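Local coordinates for protein bifunctional endomannanase/endoglucanase (Caldanaerobius polysaccharolyticus, PDB 3W0K) that probably cleaves internal glycosidic bonds in mannan and cellulose-type beta-glucan, as a barrel enzyme of glycoside hydrolase family 5, at residues A[161-164]-A[170-173]; A[132-137]-A[153-158]; A[29-34]-A[291-296]; A[9-14]-A[62-67]. One frame throughout, in Å; residues are numbered along the deposited sequence.

Overall arrangement
All four contacts are buried, apolar joints in the (beta/alpha)8 barrel, yet they differ in what they join. Contacts 1 and 2 pin the same helix, 148-165, to strand 170-174 and to the end of its parallel neighbour 130-133; their centres are 8 Å apart and they touch through Ile162 and Leu134. Both are aliphatic, contact 1 with a water bridge at its partly exposed arginine. Contact 3 sets a pair of phenylalanines and a leucine between helix 25-33 and the loop after the last barrel strand, whereas contact 4 rests on one methionine methyl between a loop and helix 62-74. Contacts 3 and 4 meet through Trp291 and Tyr12, and their segments alternate along the chain.

Contact 1 (A[161-164]-A[170-173]); sequences AIRK and EIVI
Ile162 on helix 148-165 and Ile171 on strand 170-174 reach toward each other tip to tip, joining the second half of a beta-alpha-beta crossover in the (beta/alpha)8 barrel: the helix crosses from strand 130-133 and packs on the strand it leads into. Along Ile162, CB already lies 4.0 Å from Ile171 CD1. Next comes the fork. CG2, set anti to the backbone N by a chi1 of -69°, stands 3.9 Å from Ile171 CD1. The other branch runs through CG1 to CD1, which ends 3.9 Å from Ile171 CD1. One methyl of the strand is thus received in the fork of the helix isoleucine, whose CD1 also lies against Leu134. Beside this pair, Ile171 CD1 lies 4.4 Å from NE of the partly exposed Arg163, oblique to the guanidinium, while Arg163 NH1 is held by the backbone carbonyl of Leu189. The remaining amino group reaches the strand through solvent: a water at the guanidinium edge, in its plane, accepts from Arg163 NH2 at 3.2 Å and from Ile171 N at 3.1 Å.

Contact 2 (A[132-137]-A[153-158]); sequences FDLVNE and SLIIRT
Leu134, where strand 130-133 of the (beta/alpha)8 barrel gives way to the loop at its C-terminal end, packs on Ile155 and Thr158 of helix 148-165, the helix of the crossover that starts from this strand. With CG lying beside the backbone N (chi1 -51°), the isobutyl group extends to the helix and both of its methyls are used. CD1 meets Thr158 CG2 at 4.0 Å and Ile155 CD1 at 4.1 Å, the leucine and isoleucine crossing obliquely; CD2 is 4.1 Å from Thr158 CG2. Thr158 offers its methyl because its hydroxyl is engaged in the helix: OG1 donates to Leu154 O at 2.9 Å, a bond that satisfies the buried hydroxyl and holds the rotation of the side chain. Thr158 N reaches the same oxygen from the opposite face of the carbonyl plane. A serine in place of Thr158 lacks CG2 and would probably leave a gap beside both methyls of Leu134. Farther along the loop, Asn136 ND2 donates to Glu137 OE1 at 3.1 Å, from above the carboxylate plane, and Glu137 OE2 pairs with Arg196; an Asn-Glu pair after the fourth strand is where family 5 enzymes carry their general acid/base, consistent with an active-site position here. Around the contact, Ile171 and Ile173 of strand 170-174 touch Leu134 and Ile155 respectively, and Phe111 and Val112 of helix 105-121 lie against Thr158, while Trp115 of that helix donates its NE1 to Leu134 O.

Contact 3 (A[29-34]-A[291-296]); sequences DFLAET and WNFKGP
Phe293 gives the largest share of this interface, and its ring is met by Phe30 and Leu31 from helix 25-33. The two phenyl rings are inclined at 56° with centroids 5.3 Å apart. Phe293 CE1 comes to 3.5 Å from Phe30 CD2, which lies near the plane of the Phe293 ring at its edge, and CZ follows at 3.8 Å from Phe30 CG. In both residues the first torsion swings the ring to the far side from the backbone N (chi1 172° in Phe293), which carries each ring out to the other segment. Leu31 runs antiparallel alongside the Phe293 side chain, with CD1 4.0 Å from Phe293 CD1 and oblique to that ring. In the (beta/alpha)8 barrel, helix 25-33 links the first strand to the second, and Phe293 sits in the loop after the last, 287-290, which neighbours the first; the contact therefore spans the seam where the first and last strands of the barrel come together. Phe6 of strand 4-7 and Phe315 meet the Phe293 ring edge-to-face, and Phe6 also touches Leu31. With an alanine instead of Phe30, CE1 and CZ of Phe293 would probably lose their closest neighbours on the helix, and the ring would be freer to shift. Thr34, the first residue beyond the helix, covers part of one face of Phe30 with CG2, 3.8 Å above the ring plane, while its OG1 donates to Phe30 O at 2.8 Å from above the carbonyl plane.

Contact 4 (A[9-14]-A[62-67]); sequences QWMYVW and FEYIDL
Met11 and Tyr64 bring their CA atoms to 8.7 Å, the closest CA pair between the two segments, an irregular loop and a helix of the (beta/alpha)8 barrel. Residues 9-14 follow the first strand, 4-7, without forming regular structure, whereas 62-67 is helical, as its Asp66 N to Phe62 O bond of 2.9 Å attests; helix 62-74 lies between the second and third strands in the chain. One side chain spans the gap. A chi1 of -167° points Met11 CG away from its own N, and the chain stays extended through SD, then bends at the last torsion (chi3 -61°), which turns CE onto the helix. The methionine side chain runs at about a right angle to that of Ile65 and slantwise to that of Tyr64. Tyr64 starts toward the loop, but its ring leads away, so that the base of the side chain is what Met11 finds; the tyrosine also touches Pro20. Met11 also touches Val43 and Phe47, and Phe118 of helix 105-121 lies against Ile65, giving the joint an apolar setting. The touch itself comes down to a single methyl: Met11 CE rests 3.6 Å from Tyr64 CB and 4.0 Å from Ile65 CG1.

Contact 1 (A[161-164]-A[170-173])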
loop_
_atom_site.group_PDB
_atom_site.type_symbol
_atom_site.label_atom_id
_atom_site.label_comp_id
_atom_site.label_asym_id
_atom_site.label_seq_id
_atom_site.Cartn_x
_atom_site.Cartn_y
_atom_site.Cartn_z
ATOM N N ALA A 161 0.808 -1.379 -21.934
ATOM C CA ALA A 161 -0.406 -0.668 -22.328
ATOM C C ALA A 161 -0.385 0.766 -21.797
ATOM O O ALA A 161 -0.753 1.704 -22.504
ATOM C CB ALA A 161 -1.639 -1.407 -21.826
ATOM N N ILE A 162 0.044 0.931 -20.548
ATOM C CA ILE A 162 0.130 2.259 -19.942
ATOM C C ILE A 162 1.187 3.098 -20.667
ATOM O O ILE A 162 0.931 4.247 -21.040
ATOM C CB ILE A 162 0.497 2.160 -18.436
ATOM C CG1 ILE A 162 -0.668 1.553 -17.655
ATOM C CG2 ILE A 162 0.870 3.537 -17.872
ATOM C CD1 ILE A 162 -0.299 1.141 -16.236
ATOM N N ARG A 163 2.355 2.505 -20.892
ATOM C CA ARG A 163 3.460 3.194 -21.556
ATOM C C ARG A 163 3.205 3.578 -23.007
ATOM O O ARG A 163 3.810 4.528 -23.512
ATOM C CB ARG A 163 4.753 2.392 -21.427
ATOM C CG ARG A 163 5.301 2.417 -20.014
ATOM C CD ARG A 163 6.571 1.607 -19.862
ATOM N NE ARG A 163 7.123 1.755 -18.515
ATOM C CZ ARG A 163 7.995 0.919 -17.958
ATOM N NH1 ARG A 163 8.430 -0.144 -18.624
ATOM N NH2 ARG A 163 8.431 1.149 -16.728
ATOM N N LYS A 164 2.332 2.837 -23.685
ATOM C CA LYS A 164 2.003 3.155 -25.072
ATOM C C LYS A 164 1.264 4.494 -25.104
ATOM O O LYS A 164 1.429 5.290 -26.033
ATOM C CB LYS A 164 1.135 2.054 -25.686
ATOM C CG LYS A 164 0.775 2.295 -27.143
ATOM C CD LYS A 164 0.043 1.108 -27.742
ATOM C CE LYS A 164 -0.365 1.388 -29.182
ATOM N NZ LYS A 164 -1.311 2.538 -29.276
ATOM N N GLU A 170 5.123 6.866 -14.057
ATOM C CA GLU A 170 5.793 5.989 -13.106
ATOM C C GLU A 170 4.807 4.920 -12.659
ATOM O O GLU A 170 3.654 5.213 -12.333
ATOM C CB GLU A 170 6.302 6.786 -11.902
ATOM C CG GLU A 170 7.043 5.953 -10.863
ATOM C CD GLU A 170 7.631 6.810 -9.759
ATOM O OE1 GLU A 170 7.167 6.703 -8.607
ATOM O OE2 GLU A 170 8.552 7.603 -10.051
ATOM N N ILE A 171 5.271 3.678 -12.668
ATOM C CA ILE A 171 4.454 2.532 -12.302
ATOM C C ILE A 171 5.053 1.800 -11.111
ATOM O O ILE A 171 6.273 1.696 -10.978
ATOM C CB ILE A 171 4.303 1.575 -13.512
ATOM C CG1 ILE A 171 3.529 2.282 -14.629
ATOM C CG2 ILE A 171 3.584 0.293 -13.106
ATOM C CD1 ILE A 171 3.597 1.583 -15.973
ATOM N N VAL A 172 4.172 1.334 -10.231
ATOM C CA VAL A 172 4.553 0.610 -9.027
ATOM C C VAL A 172 3.841 -0.737 -9.037
ATOM O O VAL A 172 2.685 -0.831 -9.457
ATOM C CB VAL A 172 4.104 1.378 -7.752
ATOM C CG1 VAL A 172 4.565 0.649 -6.495
ATOM C CG2 VAL A 172 4.629 2.807 -7.775
ATOM N N ILE A 173 4.552 -1.783 -8.625
ATOM C CA ILE A 173 3.975 -3.123 -8.545
ATOM C C ILE A 173 4.214 -3.679 -7.148
ATOM O O ILE A 173 5.271 -3.447 -6.556
ATOM C CB ILE A 173 4.543 -4.091 -9.620
ATOM C CG1 ILE A 173 6.059 -4.246 -9.490
ATOM C CG2 ILE A 173 4.171 -3.603 -11.013
ATOM C CD1 ILE A 173 6.623 -5.342 -10.401
HETATM O O HOH W 1 7.856 3.129 -14.238
#

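Contact 2 (A[132-137]-A[153-158])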
loop_
_atom_site.group_PDB
_atom_site.type_symbol
_atom_site.label_atom_id
_atom_site.label_comp_id
_atom_site.label_asym_id
_atom_site.label_seq_id
_atom_site.Cartn_x
_atom_site.Cartn_y
_atom_site.Cartn_z
ATOM N N PHE A 132 1.234 5.089 -10.684
ATOM C CA PHE A 132 0.189 4.067 -10.740
ATOM C C PHE A 132 0.674 2.765 -10.104
ATOM O O PHE A 132 1.639 2.172 -10.581
ATOM C CB PHE A 132 -0.179 3.753 -12.201
ATOM C CG PHE A 132 -0.866 4.876 -12.941
ATOM C CD1 PHE A 132 -1.353 6.002 -12.281
ATOM C CD2 PHE A 132 -1.045 4.782 -14.321
ATOM C CE1 PHE A 132 -2.011 7.014 -12.983
ATOM C CE2 PHE A 132 -1.701 5.788 -15.030
ATOM C CZ PHE A 132 -2.184 6.906 -14.359
ATOM N N ASP A 133 -0.010 2.325 -9.048
ATOM C CA ASP A 133 0.308 1.078 -8.337
ATOM C C ASP A 133 -0.737 0.094 -8.873
ATOM O O ASP A 133 -1.884 0.080 -8.430
ATOM C CB ASP A 133 0.154 1.315 -6.831
ATOM C CG ASP A 133 0.567 0.124 -5.988
ATOM O OD1 ASP A 133 1.117 -0.868 -6.518
ATOM O OD2 ASP A 133 0.339 0.194 -4.765
ATOM N N LEU A 134 -0.310 -0.741 -9.818
ATOM C CA LEU A 134 -1.198 -1.656 -10.537
ATOM C C LEU A 134 -2.274 -2.449 -9.811
ATOM O O LEU A 134 -3.460 -2.342 -10.144
ATOM C CB LEU A 134 -0.386 -2.558 -11.471
ATOM C CG LEU A 134 0.585 -1.810 -12.392
ATOM C CD1 LEU A 134 1.112 -2.773 -13.448
ATOM C CD2 LEU A 134 -0.101 -0.627 -13.079
ATOM N N VAL A 135 -1.879 -3.258 -8.840
ATOM C CA VAL A 135 -2.856 -4.047 -8.108
ATOM C C VAL A 135 -2.323 -4.346 -6.717
ATOM O O VAL A 135 -1.188 -4.791 -6.549
ATOM C CB VAL A 135 -3.254 -5.343 -8.889
ATOM C CG1 VAL A 135 -2.023 -6.175 -9.242
ATOM C CG2 VAL A 135 -4.262 -6.161 -8.084
ATOM N N ASN A 136 -3.142 -4.059 -5.714
ATOM C CA ASN A 136 -2.725 -4.275 -4.343
ATOM C C ASN A 136 -2.491 -5.725 -3.959
ATOM O O ASN A 136 -3.302 -6.597 -4.252
ATOM C CB ASN A 136 -3.740 -3.675 -3.366
ATOM C CG ASN A 136 -3.344 -3.903 -1.916
ATOM O OD1 ASN A 136 -2.470 -3.221 -1.393
ATOM N ND2 ASN A 136 -3.960 -4.894 -1.278
ATOM N N GLU A 137 -1.354 -5.954 -3.310
ATOM C CA GLU A 137 -0.971 -7.252 -2.765
ATOM C C GLU A 137 -1.455 -8.537 -3.451
ATOM O O GLU A 137 -2.390 -9.187 -2.972
ATOM C CB GLU A 137 -1.381 -7.277 -1.283
ATOM C CG GLU A 137 -0.761 -6.138 -0.459
ATOM C CD GLU A 137 -1.417 -5.917 0.901
ATOM O OE1 GLU A 137 -2.589 -6.305 1.098
ATOM O OE2 GLU A 137 -0.756 -5.319 1.781
ATOM N N SER A 153 3.449 -11.974 -16.806
ATOM C CA SER A 153 2.864 -11.716 -18.119
ATOM C C SER A 153 1.786 -10.637 -18.053
ATOM O O SER A 153 1.745 -9.749 -18.905
ATOM C CB SER A 153 2.295 -13.004 -18.723
ATOM O OG SER A 153 3.338 -13.902 -19.067
ATOM N N LEU A 154 0.944 -10.690 -17.022
ATOM C CA LEU A 154 -0.113 -9.697 -16.861
ATOM C C LEU A 154 0.469 -8.323 -16.537
ATOM O O LEU A 154 0.018 -7.314 -17.069
ATOM C CB LEU A 154 -1.109 -10.113 -15.774
ATOM C CG LEU A 154 -2.274 -9.136 -15.550
ATOM C CD1 LEU A 154 -3.072 -8.934 -16.837
ATOM C CD2 LEU A 154 -3.167 -9.657 -14.431
ATOM N N ILE A 155 1.459 -8.288 -15.648
ATOM C CA ILE A 155 2.100 -7.029 -15.280
ATOM C C ILE A 155 2.756 -6.397 -16.508
ATOM O O ILE A 155 2.585 -5.209 -16.765
ATOM C CB ILE A 155 3.150 -7.242 -14.163
ATOM C CG1 ILE A 155 2.458 -7.692 -12.870
ATOM C CG2 ILE A 155 3.958 -5.968 -13.929
ATOM C CD1 ILE A 155 1.482 -6.674 -12.287
ATOM N N ILE A 156 3.464 -7.210 -17.289
ATOM C CA ILE A 156 4.132 -6.724 -18.495
ATOM C C ILE A 156 3.117 -6.187 -19.507
ATOM O O ILE A 156 3.323 -5.120 -20.093
ATOM C CB ILE A 156 5.020 -7.828 -19.116
ATOM C CG1 ILE A 156 6.219 -8.095 -18.198
ATOM C CG2 ILE A 156 5.507 -7.414 -20.502
ATOM C CD1 ILE A 156 7.005 -9.342 -18.556
ATOM N N ARG A 157 1.997 -6.889 -19.666
ATOM C CA ARG A 157 0.958 -6.446 -20.590
ATOM C C ARG A 157 0.402 -5.089 -20.151
ATOM O O ARG A 157 0.229 -4.186 -20.965
ATOM C CB ARG A 157 -0.189 -7.462 -20.655
ATOM C CG ARG A 157 -1.315 -7.002 -21.566
ATOM C CD ARG A 157 -2.554 -7.873 -21.499
ATOM N NE ARG A 157 -3.627 -7.253 -22.271
ATOM C CZ ARG A 157 -4.911 -7.586 -22.202
ATOM N NH1 ARG A 157 -5.317 -8.557 -21.389
ATOM N NH2 ARG A 157 -5.801 -6.909 -22.918
ATOM N N THR A 158 0.136 -4.956 -18.854
ATOM C CA THR A 158 -0.417 -3.726 -18.299
ATOM C C THR A 158 0.561 -2.557 -18.396
ATOM O O THR A 158 0.175 -1.453 -18.785
ATOM C CB THR A 158 -0.860 -3.942 -16.838
ATOM O OG1 THR A 158 -1.736 -5.076 -16.777
ATOM C CG2 THR A 158 -1.611 -2.723 -16.318
#

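Contact 3 (A[29-34]-A[291-296])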
loop_
_atom_site.group_PDB
_atom_site.type_symbol
_atom_site.label_atom_id
_atom_site.label_comp_id
_atom_site.label_asym_id
_atom_site.label_seq_id
_atom_site.Cartn_x
_atom_site.Cartn_y
_atom_site.Cartn_z
ATOM N N ASP A 29 -2.771 18.892 4.965
ATOM C CA ASP A 29 -2.040 20.049 5.486
ATOM C C ASP A 29 -1.059 19.575 6.558
ATOM O O ASP A 29 0.065 20.065 6.640
ATOM C CB ASP A 29 -2.995 21.085 6.095
ATOM C CG ASP A 29 -3.675 21.960 5.050
ATOM O OD1 ASP A 29 -3.202 22.026 3.894
ATOM O OD2 ASP A 29 -4.682 22.606 5.403
ATOM N N PHE A 30 -1.482 18.612 7.375
ATOM C CA PHE A 30 -0.606 18.080 8.415
ATOM C C PHE A 30 0.611 17.411 7.779
ATOM O O PHE A 30 1.741 17.637 8.208
ATOM C CB PHE A 30 -1.350 17.082 9.312
ATOM C CG PHE A 30 -0.506 16.526 10.428
ATOM C CD1 PHE A 30 -0.564 17.082 11.703
ATOM C CD2 PHE A 30 0.357 15.456 10.203
ATOM C CE1 PHE A 30 0.224 16.582 12.734
ATOM C CE2 PHE A 30 1.154 14.946 11.229
ATOM C CZ PHE A 30 1.087 15.511 12.499
ATOM N N LEU A 31 0.380 16.588 6.758
ATOM C CA LEU A 31 1.480 15.916 6.076
ATOM C C LEU A 31 2.493 16.937 5.568
ATOM O O LEU A 31 3.690 16.817 5.825
ATOM C CB LEU A 31 0.967 15.077 4.902
ATOM C CG LEU A 31 0.649 13.604 5.167
ATOM C CD1 LEU A 31 -0.501 13.469 6.151
ATOM C CD2 LEU A 31 0.298 12.935 3.846
ATOM N N ALA A 32 1.991 17.961 4.881
ATOM C CA ALA A 32 2.836 19.010 4.324
ATOM C C ALA A 32 3.599 19.764 5.407
ATOM O O ALA A 32 4.794 20.026 5.266
ATOM C CB ALA A 32 1.993 19.981 3.498
ATOM N N GLU A 33 2.909 20.086 6.499
ATOM C CA GLU A 33 3.525 20.823 7.598
ATOM C C GLU A 33 4.556 20.027 8.395
ATOM O O GLU A 33 5.379 20.609 9.102
ATOM C CB GLU A 33 2.447 21.386 8.524
ATOM C CG GLU A 33 1.608 22.473 7.860
ATOM C CD GLU A 33 0.466 22.973 8.725
ATOM O OE1 GLU A 33 0.346 22.544 9.892
ATOM O OE2 GLU A 33 -0.316 23.808 8.230
ATOM N N THR A 34 4.521 18.703 8.274
ATOM C CA THR A 34 5.474 17.863 8.991
ATOM C C THR A 34 6.497 17.176 8.084
ATOM O O THR A 34 7.195 16.256 8.507
ATOM C CB THR A 34 4.768 16.827 9.898
ATOM O OG1 THR A 34 3.847 16.052 9.125
ATOM C CG2 THR A 34 4.017 17.527 11.028
ATOM N N TRP A 291 -0.104 2.649 6.936
ATOM C CA TRP A 291 -1.436 2.281 6.455
ATOM C C TRP A 291 -2.542 3.296 6.758
ATOM O O TRP A 291 -3.403 3.536 5.916
ATOM C CB TRP A 291 -1.830 0.877 6.927
ATOM C CG TRP A 291 -3.218 0.489 6.496
ATOM C CD1 TRP A 291 -4.249 0.116 7.306
ATOM C CD2 TRP A 291 -3.740 0.494 5.158
ATOM N NE1 TRP A 291 -5.385 -0.105 6.560
ATOM C CE2 TRP A 291 -5.098 0.121 5.239
ATOM C CE3 TRP A 291 -3.192 0.784 3.900
ATOM C CZ2 TRP A 291 -5.920 0.030 4.109
ATOM C CZ3 TRP A 291 -4.011 0.694 2.774
ATOM C CH2 TRP A 291 -5.360 0.320 2.890
ATOM N N ASN A 292 -2.540 3.869 7.958
ATOM C CA ASN A 292 -3.551 4.874 8.310
ATOM C C ASN A 292 -2.877 6.148 8.803
ATOM O O ASN A 292 -1.716 6.128 9.226
ATOM C CB ASN A 292 -4.448 4.414 9.474
ATOM C CG ASN A 292 -5.387 3.281 9.121
ATOM O OD1 ASN A 292 -5.770 2.509 9.998
ATOM N ND2 ASN A 292 -5.819 3.211 7.869
ATOM N N PHE A 293 -3.602 7.260 8.697
ATOM C CA PHE A 293 -3.154 8.535 9.243
ATOM C C PHE A 293 -4.016 8.541 10.509
ATOM O O PHE A 293 -3.506 8.502 11.627
ATOM C CB PHE A 293 -3.513 9.710 8.332
ATOM C CG PHE A 293 -3.245 11.046 8.954
ATOM C CD1 PHE A 293 -1.943 11.441 9.241
ATOM C CD2 PHE A 293 -4.297 11.886 9.310
ATOM C CE1 PHE A 293 -1.691 12.655 9.881
ATOM C CE2 PHE A 293 -4.058 13.101 9.950
ATOM C CZ PHE A 293 -2.749 13.484 10.235
ATOM N N LYS A 294 -5.333 8.562 10.312
ATOM C CA LYS A 294 -6.289 8.462 11.409
ATOM C C LYS A 294 -6.770 7.018 11.315
ATOM O O LYS A 294 -6.943 6.492 10.213
ATOM C CB LYS A 294 -7.469 9.421 11.220
ATOM C CG LYS A 294 -7.176 10.842 11.657
ATOM C CD LYS A 294 -8.356 11.760 11.403
ATOM C CE LYS A 294 -8.540 12.024 9.923
ATOM N NZ LYS A 294 -9.673 12.958 9.682
ATOM N N GLY A 295 -6.926 6.360 12.458
ATOM C CA GLY A 295 -7.366 4.976 12.452
ATOM C C GLY A 295 -6.445 4.084 13.262
ATOM O O GLY A 295 -5.401 4.537 13.730
ATOM N N PRO A 296 -6.787 2.792 13.414
ATOM C CA PRO A 296 -5.998 1.815 14.175
ATOM C C PRO A 296 -4.524 1.712 13.789
ATOM O O PRO A 296 -3.672 1.535 14.659
ATOM C CB PRO A 296 -6.743 0.507 13.918
ATOM C CG PRO A 296 -8.159 0.958 13.765
ATOM C CD PRO A 296 -8.011 2.169 12.879
#

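Contact 4 (A[9-14]-A[62-67])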
loop_
_atom_site.group_PDB
_atom_site.type_symbol
_atom_site.label_atom_id
_atom_site.label_comp_id
_atom_site.label_asym_id
_atom_site.label_seq_id
_atom_site.Cartn_x
_atom_site.Cartn_y
_atom_site.Cartn_z
ATOM N N GLN A 9 -7.958 6.118 2.929
ATOM C CA GLN A 9 -9.048 5.251 2.510
ATOM C C GLN A 9 -10.316 5.951 2.001
ATOM O O GLN A 9 -11.420 5.409 2.112
ATOM C CB GLN A 9 -9.375 4.303 3.675
ATOM C CG GLN A 9 -8.264 3.274 4.008
ATOM C CD GLN A 9 -7.003 3.873 4.642
ATOM O OE1 GLN A 9 -5.880 3.489 4.299
ATOM N NE2 GLN A 9 -7.186 4.784 5.585
ATOM N N TRP A 10 -10.136 7.104 1.362
ATOM C CA TRP A 10 -11.252 7.900 0.845
ATOM C C TRP A 10 -12.164 7.195 -0.162
ATOM O O TRP A 10 -13.355 7.490 -0.227
ATOM C CB TRP A 10 -10.732 9.206 0.240
ATOM C CG TRP A 10 -9.842 9.992 1.164
ATOM C CD1 TRP A 10 -9.913 10.050 2.528
ATOM C CD2 TRP A 10 -8.749 10.833 0.784
ATOM N NE1 TRP A 10 -8.929 10.876 3.019
ATOM C CE2 TRP A 10 -8.200 11.370 1.969
ATOM C CE3 TRP A 10 -8.179 11.187 -0.447
ATOM C CZ2 TRP A 10 -7.108 12.243 1.962
ATOM C CZ3 TRP A 10 -7.091 12.055 -0.455
ATOM C CH2 TRP A 10 -6.568 12.572 0.742
ATOM N N MET A 11 -11.609 6.266 -0.938
ATOM C CA MET A 11 -12.382 5.521 -1.940
ATOM C C MET A 11 -11.940 4.058 -1.863
ATOM O O MET A 11 -11.894 3.337 -2.864
ATOM C CB MET A 11 -12.107 6.095 -3.339
ATOM C CG MET A 11 -13.075 5.625 -4.416
ATOM S SD MET A 11 -12.651 6.176 -6.093
ATOM C CE MET A 11 -12.733 7.887 -5.880
ATOM N N TYR A 12 -11.703 3.619 -0.633
ATOM C CA TYR A 12 -11.209 2.281 -0.325
ATOM C C TYR A 12 -12.149 1.089 -0.524
ATOM O O TYR A 12 -11.764 0.098 -1.146
ATOM C CB TYR A 12 -10.666 2.305 1.106
ATOM C CG TYR A 12 -10.026 1.030 1.583
ATOM C CD1 TYR A 12 -9.057 0.381 0.821
ATOM C CD2 TYR A 12 -10.374 0.483 2.816
ATOM C CE1 TYR A 12 -8.454 -0.778 1.274
ATOM C CE2 TYR A 12 -9.772 -0.678 3.282
ATOM C CZ TYR A 12 -8.813 -1.305 2.504
ATOM O OH TYR A 12 -8.227 -2.464 2.952
ATOM N N VAL A 13 -13.352 1.161 0.036
ATOM C CA VAL A 13 -14.313 0.065 -0.087
ATOM C C VAL A 13 -15.695 0.589 -0.457
ATOM O O VAL A 13 -16.247 1.458 0.221
ATOM C CB VAL A 13 -14.411 -0.758 1.229
ATOM C CG1 VAL A 13 -15.506 -1.812 1.116
ATOM C CG2 VAL A 13 -13.084 -1.439 1.529
ATOM N N TRP A 14 -16.237 0.062 -1.548
ATOM C CA TRP A 14 -17.551 0.469 -2.017
ATOM C C TRP A 14 -18.665 -0.333 -1.361
ATOM O O TRP A 14 -18.485 -1.493 -0.992
ATOM C CB TRP A 14 -17.644 0.322 -3.543
ATOM C CG TRP A 14 -19.032 0.551 -4.100
ATOM C CD1 TRP A 14 -19.594 1.747 -4.442
ATOM C CD2 TRP A 14 -20.030 -0.448 -4.356
ATOM N NE1 TRP A 14 -20.879 1.557 -4.892
ATOM C CE2 TRP A 14 -21.172 0.219 -4.849
ATOM C CE3 TRP A 14 -20.069 -1.842 -4.213
ATOM C CZ2 TRP A 14 -22.344 -0.462 -5.201
ATOM C CZ3 TRP A 14 -21.237 -2.520 -4.562
ATOM C CH2 TRP A 14 -22.357 -1.824 -5.050
ATOM N N PHE A 62 -14.505 9.606 -11.594
ATOM C CA PHE A 62 -13.084 9.941 -11.686
ATOM C C PHE A 62 -12.797 11.381 -11.257
ATOM O O PHE A 62 -11.643 11.748 -11.024
ATOM C CB PHE A 62 -12.552 9.709 -13.104
ATOM C CG PHE A 62 -12.595 8.272 -13.555
ATOM C CD1 PHE A 62 -12.487 7.965 -14.907
ATOM C CD2 PHE A 62 -12.738 7.228 -12.641
ATOM C CE1 PHE A 62 -12.519 6.641 -15.348
ATOM C CE2 PHE A 62 -12.772 5.902 -13.075
ATOM C CZ PHE A 62 -12.663 5.611 -14.428
ATOM N N GLU A 63 -13.841 12.202 -11.168
ATOM C CA GLU A 63 -13.664 13.582 -10.732
ATOM C C GLU A 63 -13.148 13.621 -9.298
ATOM O O GLU A 63 -12.499 14.585 -8.894
ATOM C CB GLU A 63 -14.961 14.373 -10.885
ATOM C CG GLU A 63 -15.307 14.625 -12.342
ATOM C CD GLU A 63 -16.603 15.391 -12.540
ATOM O OE1 GLU A 63 -17.071 15.448 -13.697
ATOM O OE2 GLU A 63 -17.151 15.938 -11.558
ATOM N N TYR A 64 -13.428 12.565 -8.535
ATOM C CA TYR A 64 -12.939 12.474 -7.163
ATOM C C TYR A 64 -11.436 12.247 -7.195
ATOM O O TYR A 64 -10.698 12.836 -6.410
ATOM C CB TYR A 64 -13.610 11.330 -6.409
ATOM C CG TYR A 64 -14.931 11.706 -5.792
ATOM C CD1 TYR A 64 -14.983 12.336 -4.545
ATOM C CD2 TYR A 64 -16.129 11.419 -6.439
ATOM C CE1 TYR A 64 -16.199 12.667 -3.958
ATOM C CE2 TYR A 64 -17.353 11.746 -5.857
ATOM C CZ TYR A 64 -17.378 12.367 -4.620
ATOM O OH TYR A 64 -18.584 12.681 -4.038
ATOM N N ILE A 65 -10.986 11.391 -8.110
ATOM C CA ILE A 65 -9.562 11.108 -8.246
ATOM C C ILE A 65 -8.843 12.374 -8.713
ATOM O O ILE A 65 -7.756 12.681 -8.228
ATOM C CB ILE A 65 -9.307 9.912 -9.195
ATOM C CG1 ILE A 65 -10.013 8.667 -8.643
ATOM C CG2 ILE A 65 -7.808 9.643 -9.320
ATOM C CD1 ILE A 65 -9.945 7.451 -9.543
ATOM N N ASP A 66 -9.486 13.139 -9.599
ATOM C CA ASP A 66 -8.916 14.402 -10.084
ATOM C C ASP A 66 -8.711 15.335 -8.891
ATOM O O ASP A 66 -7.686 16.011 -8.785
ATOM C CB ASP A 66 -9.874 15.119 -11.044
ATOM C CG ASP A 66 -10.078 14.389 -12.353
ATOM O OD1 ASP A 66 -9.386 13.390 -12.627
ATOM O OD2 ASP A 66 -10.947 14.843 -13.124
ATOM N N LEU A 67 -9.709 15.369 -8.010
ATOM C CA LEU A 67 -9.680 16.220 -6.825
ATOM C C LEU A 67 -8.582 15.806 -5.852
ATOM O O LEU A 67 -7.884 16.659 -5.300
ATOM C CB LEU A 67 -11.048 16.217 -6.134
ATOM C CG LEU A 67 -11.233 17.181 -4.960
ATOM C CD1 LEU A 67 -10.857 18.600 -5.364
ATOM C CD2 LEU A 67 -12.678 17.118 -4.485
#